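Local coordinates for putative vitamin-B12 independent methionine synthase family protein (Listeria monocytogenes, PDB 1YPX) that probably acts as a zinc-dependent methyltransferase that passes a methyl group from 5-methyltetrahydropteroyltriglutamate to homocysteine, without cobalamin, at residues 135-140 with 184-189; 219-224 with 262-267. All blocks are in the same frame, centred on the assembly; numbering follows the deposited sequence.

In the fold
Contact 1 pairs two neighbouring parallel strands of the barrel-like catalytic domain, its centre about 4 Å from the centre of the chain; contact 2, about 15 Å from that centre, ties helix 213-224 to the loop leading into strand 268-272. The two centres are about 13 Å apart, yet they touch where helix 213-224 packs on Ser-139 and Pro-140: Ile-221 CD1 lies 3.3 Å from Ser-139 OG and 3.5 Å from Pro-140 CG, while Leu-220 and Ala-224 also rest on Pro-140. On the sheet face that carries Thr-136 and Asp-187, Gln-185 touches a possible metal site of His-237, Cys-239 and Cys-334, vacant here and consistent with the zinc expected in this family.

Contact 1: 135-140 with 184-189; sequences QTIPSP and LQLDDT
Ser-139 sits over one face of the Asp-188 carboxylate: its CB lies 3.3 Å from Asp-188 CG, and its OG gives a hydrogen bond of 2.7 Å to Asp-188 OD1 from well above the plane, 59° out of it. The hydroxyl stands opposite the backbone N (chi1 176°), which carries it to that oxygen. Around the same carboxylate, Ser-190 OG bonds OD2 and Trp-191 NE1 weakly reaches OD1, so both oxygens have partners. The planar amide of Gln-185 lies on the sheet face of Thr-136 and Asp-187, where its OE1 is bonded by Thr-235 and Lys-134 and its NE2 reaches Asp-187 only weakly. Between the strands the backbones form a regular parallel pairing: Gln-185 N to Gln-135 O, Ile-137 N to Gln-185 O and Asp-187 N to Ile-137 O, all 2.8 to 2.9 Å. A longer bond, Ser-139 N to Asp-187 O at 3.1 Å, comes from above the carbonyl plane as segment 135-140 leaves the sheet after Pro-138. Leu-184, Ile-137 and Leu-186 share a face with the aliphatic part of Gln-135; Leu-186 CD1 lies alongside Ile-137 CG1 at 3.7 Å, and Leu-184 CD1 meets the CG of Gln-135. Phe-176 and Tyr-169 of helix 158-178 cover this face, and strand 233-238 extends the sheet beyond strand 183-188.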
ATOM      1  N   GLN A 135       5.747  -4.237  -3.568  1.00 35.61           N
ATOM      2  CA  GLN A 135       5.259  -5.079  -2.480  1.00 36.21           C
ATOM      3  C   GLN A 135       4.449  -4.214  -1.509  1.00 37.22           C
ATOM      4  O   GLN A 135       4.874  -3.116  -1.161  1.00 39.89           O
ATOM      5  CB  GLN A 135       6.450  -5.742  -1.756  1.00 37.43           C
ATOM      6  CG  GLN A 135       6.120  -6.472  -0.441  1.00 36.69           C
ATOM      7  CD  GLN A 135       5.208  -7.666  -0.636  1.00 36.39           C
ATOM      8  OE1 GLN A 135       5.611  -8.698  -1.162  1.00 38.13           O
ATOM      9  NE2 GLN A 135       3.973  -7.529  -0.202  1.00 39.00           N
ATOM     10  N   THR A 136       3.283  -4.692  -1.088  1.00 35.22           N
ATOM     11  CA  THR A 136       2.441  -3.940  -0.162  1.00 35.45           C
ATOM     12  C   THR A 136       2.259  -4.707   1.148  1.00 35.79           C
ATOM     13  O   THR A 136       2.012  -5.913   1.140  1.00 35.48           O
ATOM     14  CB  THR A 136       0.997  -3.692  -0.750  1.00 36.35           C
ATOM     15  OG1 THR A 136       0.272  -4.935  -0.804  1.00 34.58           O
ATOM     16  CG2 THR A 136       1.068  -3.116  -2.162  1.00 35.56           C
ATOM     17  N   ILE A 137       2.393  -4.013   2.268  1.00 34.18           N
ATOM     18  CA  ILE A 137       2.174  -4.632   3.564  1.00 35.18           C
ATOM     19  C   ILE A 137       1.421  -3.582   4.352  1.00 34.83           C
ATOM     20  O   ILE A 137       1.409  -2.412   3.967  1.00 33.07           O
ATOM     21  CB  ILE A 137       3.503  -4.978   4.325  1.00 35.75           C
ATOM     22  CG1 ILE A 137       4.256  -3.694   4.685  1.00 33.10           C
ATOM     23  CG2 ILE A 137       4.396  -5.871   3.460  1.00 34.67           C
ATOM     24  CD1 ILE A 137       5.552  -3.951   5.419  1.00 34.32           C
ATOM     25  N   PRO A 138       0.735  -3.987   5.431  1.00 35.73           N
ATOM     26  CA  PRO A 138       0.015  -2.979   6.211  1.00 37.70           C
ATOM     27  C   PRO A 138       1.011  -2.123   6.950  1.00 39.01           C
ATOM     28  O   PRO A 138       2.156  -2.527   7.182  1.00 41.46           O
ATOM     29  CB  PRO A 138      -0.834  -3.807   7.175  1.00 37.87           C
ATOM     30  CG  PRO A 138      -0.079  -5.099   7.284  1.00 37.79           C
ATOM     31  CD  PRO A 138       0.344  -5.340   5.853  1.00 35.44           C
ATOM     32  N   SER A 139       0.556  -0.936   7.307  1.00 39.81           N
ATOM     33  CA  SER A 139       1.339   0.030   8.047  1.00 42.24           C
ATOM     34  C   SER A 139       1.528  -0.475   9.473  1.00 43.70           C
ATOM     35  O   SER A 139       0.652  -1.123  10.029  1.00 46.33           O
ATOM     36  CB  SER A 139       0.582   1.357   8.066  1.00 43.15           C
ATOM     37  OG  SER A 139       1.254   2.327   8.843  1.00 45.77           O
ATOM     38  N   PRO A 140       2.675  -0.188  10.090  1.00 45.82           N
ATOM     39  CA  PRO A 140       2.821  -0.686  11.460  1.00 47.54           C
ATOM     40  C   PRO A 140       1.719  -0.170  12.400  1.00 49.70           C
ATOM     41  O   PRO A 140       1.340  -0.852  13.344  1.00 49.14           O
ATOM     42  CB  PRO A 140       4.222  -0.207  11.854  1.00 44.66           C
ATOM     43  CG  PRO A 140       4.384   1.045  11.077  1.00 45.42           C
ATOM     44  CD  PRO A 140       3.801   0.685   9.721  1.00 46.34           C
ATOM     45  N   LEU A 184       8.353  -0.529  -1.794  1.00 40.52           N
ATOM     46  CA  LEU A 184       7.482  -1.040  -0.736  1.00 42.96           C
ATOM     47  C   LEU A 184       6.394  -0.024  -0.373  1.00 43.10           C
ATOM     48  O   LEU A 184       6.664   1.167  -0.226  1.00 43.75           O
ATOM     49  CB  LEU A 184       8.294  -1.355   0.532  1.00 44.33           C
ATOM     50  CG  LEU A 184       7.573  -2.244   1.567  1.00 46.68           C
ATOM     51  CD1 LEU A 184       7.489  -3.666   1.011  1.00 45.06           C
ATOM     52  CD2 LEU A 184       8.317  -2.249   2.905  1.00 46.76           C
ATOM     53  N   GLN A 185       5.172  -0.508  -0.199  1.00 41.47           N
ATOM     54  CA  GLN A 185       4.053   0.350   0.128  1.00 41.07           C
ATOM     55  C   GLN A 185       3.322  -0.048   1.416  1.00 42.31           C
ATOM     56  O   GLN A 185       2.973  -1.219   1.627  1.00 42.45           O
ATOM     57  CB  GLN A 185       3.074   0.373  -1.043  1.00 39.96           C
ATOM     58  CG  GLN A 185       1.734   0.992  -0.702  1.00 41.50           C
ATOM     59  CD  GLN A 185       1.041   1.557  -1.916  1.00 38.97           C
ATOM     60  OE1 GLN A 185       1.600   2.398  -2.618  1.00 38.48           O
ATOM     61  NE2 GLN A 185      -0.181   1.100  -2.171  1.00 34.47           N
ATOM     62  N   LEU A 186       3.096   0.945   2.271  1.00 42.48           N
ATOM     63  CA  LEU A 186       2.405   0.751   3.542  1.00 41.53           C
ATOM     64  C   LEU A 186       0.932   1.122   3.383  1.00 44.06           C
ATOM     65  O   LEU A 186       0.603   2.272   3.096  1.00 43.89           O
ATOM     66  CB  LEU A 186       3.052   1.626   4.620  1.00 36.46           C
ATOM     67  CG  LEU A 186       4.212   1.066   5.479  1.00 37.62           C
ATOM     68  CD1 LEU A 186       4.988  -0.024   4.744  1.00 36.67           C
ATOM     69  CD2 LEU A 186       5.141   2.206   5.872  1.00 30.25           C
ATOM     70  N   ASP A 187       0.051   0.143   3.553  1.00 45.24           N
ATOM     71  CA  ASP A 187      -1.375   0.396   3.446  1.00 47.74           C
ATOM     72  C   ASP A 187      -1.886   0.766   4.827  1.00 47.77           C
ATOM     73  O   ASP A 187      -1.907  -0.050   5.740  1.00 47.07           O
ATOM     74  CB  ASP A 187      -2.093  -0.830   2.877  1.00 49.32           C
ATOM     75  CG  ASP A 187      -1.961  -0.920   1.363  1.00 52.67           C
ATOM     76  OD1 ASP A 187      -0.977  -0.369   0.811  1.00 54.68           O
ATOM     77  OD2 ASP A 187      -2.831  -1.543   0.710  1.00 56.56           O
ATOM     78  N   ASP A 188      -2.266   2.023   4.985  1.00 50.53           N
ATOM     79  CA  ASP A 188      -2.729   2.466   6.271  1.00 53.82           C
ATOM     80  C   ASP A 188      -4.115   3.052   6.203  1.00 56.81           C
ATOM     81  O   ASP A 188      -4.298   4.166   5.724  1.00 59.35           O
ATOM     82  CB  ASP A 188      -1.760   3.489   6.835  1.00 53.15           C
ATOM     83  CG  ASP A 188      -1.866   3.594   8.319  1.00 50.34           C
ATOM     84  OD1 ASP A 188      -0.899   4.032   8.971  1.00 52.03           O
ATOM     85  OD2 ASP A 188      -2.933   3.227   8.836  1.00 51.16           O
ATOM     86  N   THR A 189      -5.094   2.303   6.691  1.00 59.40           N
ATOM     87  CA  THR A 189      -6.466   2.774   6.667  1.00 63.34           C
ATOM     88  C   THR A 189      -6.906   3.339   8.013  1.00 65.62           C
ATOM     89  O   THR A 189      -8.086   3.637   8.202  1.00 66.34           O
ATOM     90  CB  THR A 189      -7.428   1.644   6.279  1.00 64.04           C
ATOM     91  OG1 THR A 189      -8.741   2.184   6.094  1.00 68.40           O
ATOM     92  CG2 THR A 189      -7.481   0.586   7.368  1.00 64.38           C
TER

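Contact 2: 219-224 with 262-267; sequences NLINEA and GKLNID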
ATOM      1  N   ASN A 219       5.341   9.005  14.744  1.00 57.10           N
ATOM      2  CA  ASN A 219       6.609   8.582  15.320  1.00 55.84           C
ATOM      3  C   ASN A 219       6.834   7.094  15.094  1.00 53.88           C
ATOM      4  O   ASN A 219       7.967   6.646  14.925  1.00 52.46           O
ATOM      5  CB  ASN A 219       6.630   8.892  16.817  1.00 58.55           C
ATOM      6  CG  ASN A 219       6.532  10.379  17.104  1.00 58.78           C
ATOM      7  OD1 ASN A 219       7.434  11.147  16.772  1.00 58.89           O
ATOM      8  ND2 ASN A 219       5.429  10.793  17.717  1.00 61.28           N
ATOM      9  N   LEU A 220       5.747   6.331  15.092  1.00 52.54           N
ATOM     10  CA  LEU A 220       5.824   4.889  14.870  1.00 50.24           C
ATOM     11  C   LEU A 220       6.310   4.594  13.453  1.00 49.91           C
ATOM     12  O   LEU A 220       7.206   3.766  13.248  1.00 48.57           O
ATOM     13  CB  LEU A 220       4.450   4.252  15.079  1.00 47.81           C
ATOM     14  CG  LEU A 220       4.336   2.774  14.702  1.00 48.97           C
ATOM     15  CD1 LEU A 220       5.376   1.951  15.455  1.00 47.35           C
ATOM     16  CD2 LEU A 220       2.930   2.281  15.023  1.00 48.11           C
ATOM     17  N   ILE A 221       5.709   5.293  12.488  1.00 48.10           N
ATOM     18  CA  ILE A 221       6.036   5.142  11.081  1.00 46.75           C
ATOM     19  C   ILE A 221       7.462   5.580  10.791  1.00 49.78           C
ATOM     20  O   ILE A 221       8.250   4.821  10.224  1.00 49.06           O
ATOM     21  CB  ILE A 221       5.138   6.004  10.180  1.00 45.21           C
ATOM     22  CG1 ILE A 221       3.655   5.769  10.493  1.00 44.44           C
ATOM     23  CG2 ILE A 221       5.485   5.742   8.730  1.00 40.41           C
ATOM     24  CD1 ILE A 221       3.250   4.329  10.579  1.00 45.28           C
ATOM     25  N   ASN A 222       7.799   6.810  11.164  1.00 51.42           N
ATOM     26  CA  ASN A 222       9.149   7.294  10.889  1.00 53.93           C
ATOM     27  C   ASN A 222      10.188   6.361  11.495  1.00 54.63           C
ATOM     28  O   ASN A 222      11.206   6.067  10.868  1.00 55.09           O
ATOM     29  CB  ASN A 222       9.348   8.730  11.408  1.00 53.57           C
ATOM     30  CG  ASN A 222       8.583   9.769  10.583  1.00 53.44           C
ATOM     31  OD1 ASN A 222       8.549   9.702   9.347  1.00 50.48           O
ATOM     32  ND2 ASN A 222       7.981  10.744  11.267  1.00 52.92           N
ATOM     33  N   GLU A 223       9.925   5.884  12.706  1.00 56.49           N
ATOM     34  CA  GLU A 223      10.857   4.974  13.356  1.00 59.81           C
ATOM     35  C   GLU A 223      10.948   3.649  12.603  1.00 59.37           C
ATOM     36  O   GLU A 223      12.042   3.116  12.398  1.00 60.06           O
ATOM     37  CB  GLU A 223      10.438   4.702  14.802  1.00 61.61           C
ATOM     38  CG  GLU A 223      11.465   3.893  15.559  1.00 64.80           C
ATOM     39  CD  GLU A 223      11.003   3.480  16.936  1.00 70.97           C
ATOM     40  OE1 GLU A 223      11.778   2.742  17.601  1.00 71.20           O
ATOM     41  OE2 GLU A 223       9.880   3.884  17.356  1.00 71.80           O
ATOM     42  N   ALA A 224       9.792   3.124  12.200  1.00 58.34           N
ATOM     43  CA  ALA A 224       9.715   1.867  11.466  1.00 57.55           C
ATOM     44  C   ALA A 224      10.520   1.908  10.172  1.00 57.53           C
ATOM     45  O   ALA A 224      11.092   0.899   9.758  1.00 55.79           O
ATOM     46  CB  ALA A 224       8.260   1.534  11.154  1.00 58.76           C
ATOM     47  N   GLY A 262       3.706  16.726   6.190  1.00 70.74           N
ATOM     48  CA  GLY A 262       4.762  17.571   6.712  1.00 69.35           C
ATOM     49  C   GLY A 262       5.747  16.866   7.626  1.00 69.18           C
ATOM     50  O   GLY A 262       6.939  17.171   7.612  1.00 68.92           O
ATOM     51  N   LYS A 263       5.259  15.911   8.410  1.00 68.52           N
ATOM     52  CA  LYS A 263       6.106  15.190   9.351  1.00 67.72           C
ATOM     53  C   LYS A 263       6.555  13.790   8.919  1.00 66.40           C
ATOM     54  O   LYS A 263       7.675  13.370   9.215  1.00 66.00           O
ATOM     55  CB  LYS A 263       5.391  15.108  10.703  1.00 69.38           C
ATOM     56  CG  LYS A 263       5.108  16.463  11.343  1.00 70.47           C
ATOM     57  CD  LYS A 263       4.492  16.316  12.737  1.00 72.10           C
ATOM     58  CE  LYS A 263       4.154  17.680  13.356  1.00 72.46           C
ATOM     59  NZ  LYS A 263       3.403  17.571  14.643  1.00 70.56           N
ATOM     60  N   LEU A 264       5.677  13.072   8.228  1.00 64.71           N
ATOM     61  CA  LEU A 264       5.961  11.713   7.761  1.00 62.74           C
ATOM     62  C   LEU A 264       7.116  11.673   6.764  1.00 60.81           C
ATOM     63  O   LEU A 264       7.071  12.345   5.738  1.00 61.42           O
ATOM     64  CB  LEU A 264       4.711  11.134   7.104  1.00 63.53           C
ATOM     65  CG  LEU A 264       4.305   9.732   7.525  1.00 63.91           C
ATOM     66  CD1 LEU A 264       5.475   8.788   7.302  1.00 66.49           C
ATOM     67  CD2 LEU A 264       3.886   9.746   8.979  1.00 64.83           C
ATOM     68  N   ASN A 265       8.134  10.864   7.048  1.00 58.57           N
ATOM     69  CA  ASN A 265       9.300  10.759   6.167  1.00 56.43           C
ATOM     70  C   ASN A 265       9.157   9.725   5.064  1.00 56.34           C
ATOM     71  O   ASN A 265      10.033   8.880   4.857  1.00 56.73           O
ATOM     72  CB  ASN A 265      10.543  10.457   6.992  1.00 53.91           C
ATOM     73  CG  ASN A 265      10.918  11.607   7.875  1.00 51.16           C
ATOM     74  OD1 ASN A 265      11.058  12.730   7.399  1.00 51.51           O
ATOM     75  ND2 ASN A 265      11.082  11.346   9.162  1.00 47.13           N
ATOM     76  N   ILE A 266       8.053   9.825   4.334  1.00 55.64           N
ATOM     77  CA  ILE A 266       7.754   8.894   3.265  1.00 54.58           C
ATOM     78  C   ILE A 266       7.986   9.494   1.873  1.00 55.33           C
ATOM     79  O   ILE A 266       7.897  10.703   1.681  1.00 56.27           O
ATOM     80  CB  ILE A 266       6.310   8.365   3.472  1.00 53.14           C
ATOM     81  CG1 ILE A 266       6.362   6.859   3.683  1.00 54.05           C
ATOM     82  CG2 ILE A 266       5.406   8.731   2.325  1.00 49.94           C
ATOM     83  CD1 ILE A 266       5.092   6.289   4.250  1.00 54.54           C
ATOM     84  N   ASP A 267       8.304   8.645   0.904  1.00 54.78           N
ATOM     85  CA  ASP A 267       8.587   9.127  -0.439  1.00 53.30           C
ATOM     86  C   ASP A 267       7.383   9.583  -1.242  1.00 51.10           C
ATOM     87  O   ASP A 267       7.419  10.645  -1.853  1.00 52.79           O
ATOM     88  CB  ASP A 267       9.347   8.058  -1.209  1.00 55.88           C
ATOM     89  CG  ASP A 267      10.657   7.716  -0.557  1.00 58.64           C
ATOM     90  OD1 ASP A 267      11.519   8.622  -0.491  1.00 61.75           O
ATOM     91  OD2 ASP A 267      10.821   6.559  -0.100  1.00 57.18           O
TER
HETATM   92  O   HOH W   1      12.562   8.437   9.385  1.00 52.87           O
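Asn-222, on the last turns of helix 213-224, uses its side-chain amide to reach the backbone of the 262-267 loop at two points, one firmly and one weakly. Its OD1 accepts a hydrogen bond from Asn-265 N at 2.6 Å, with the donor in the carbonyl plane and an N-H...O angle of 159°. Its ND2 gives a weak bond to Lys-263 O, 3.3 Å away. CG lies opposite the carbonyl carbon (chi1 -71°), a setting that carries the amide out to the loop. The side chains of Asn-222 and Asn-265 cross at about a right angle, their amide planes turned 45° apart. A water completes the bridge: it donates to Asn-222 O (3.1 Å) and weakly accepts from Asn-265 ND2. Within the loop, Asn-265 is the centre of an inverse gamma turn, closed by a weak bond from Ile-266 N to Leu-264 O. Beside these polar groups, Leu-264 CD1 meets Ile-221 CG2 on the buried side. One acceptor and one donor are both engaged by backbone groups, which favours the modelled orientation of the Asn-222 amide, chiefly through the OD1 bond. Because these direct bonds join uncharged groups, the link between helix and loop should depend little on pH.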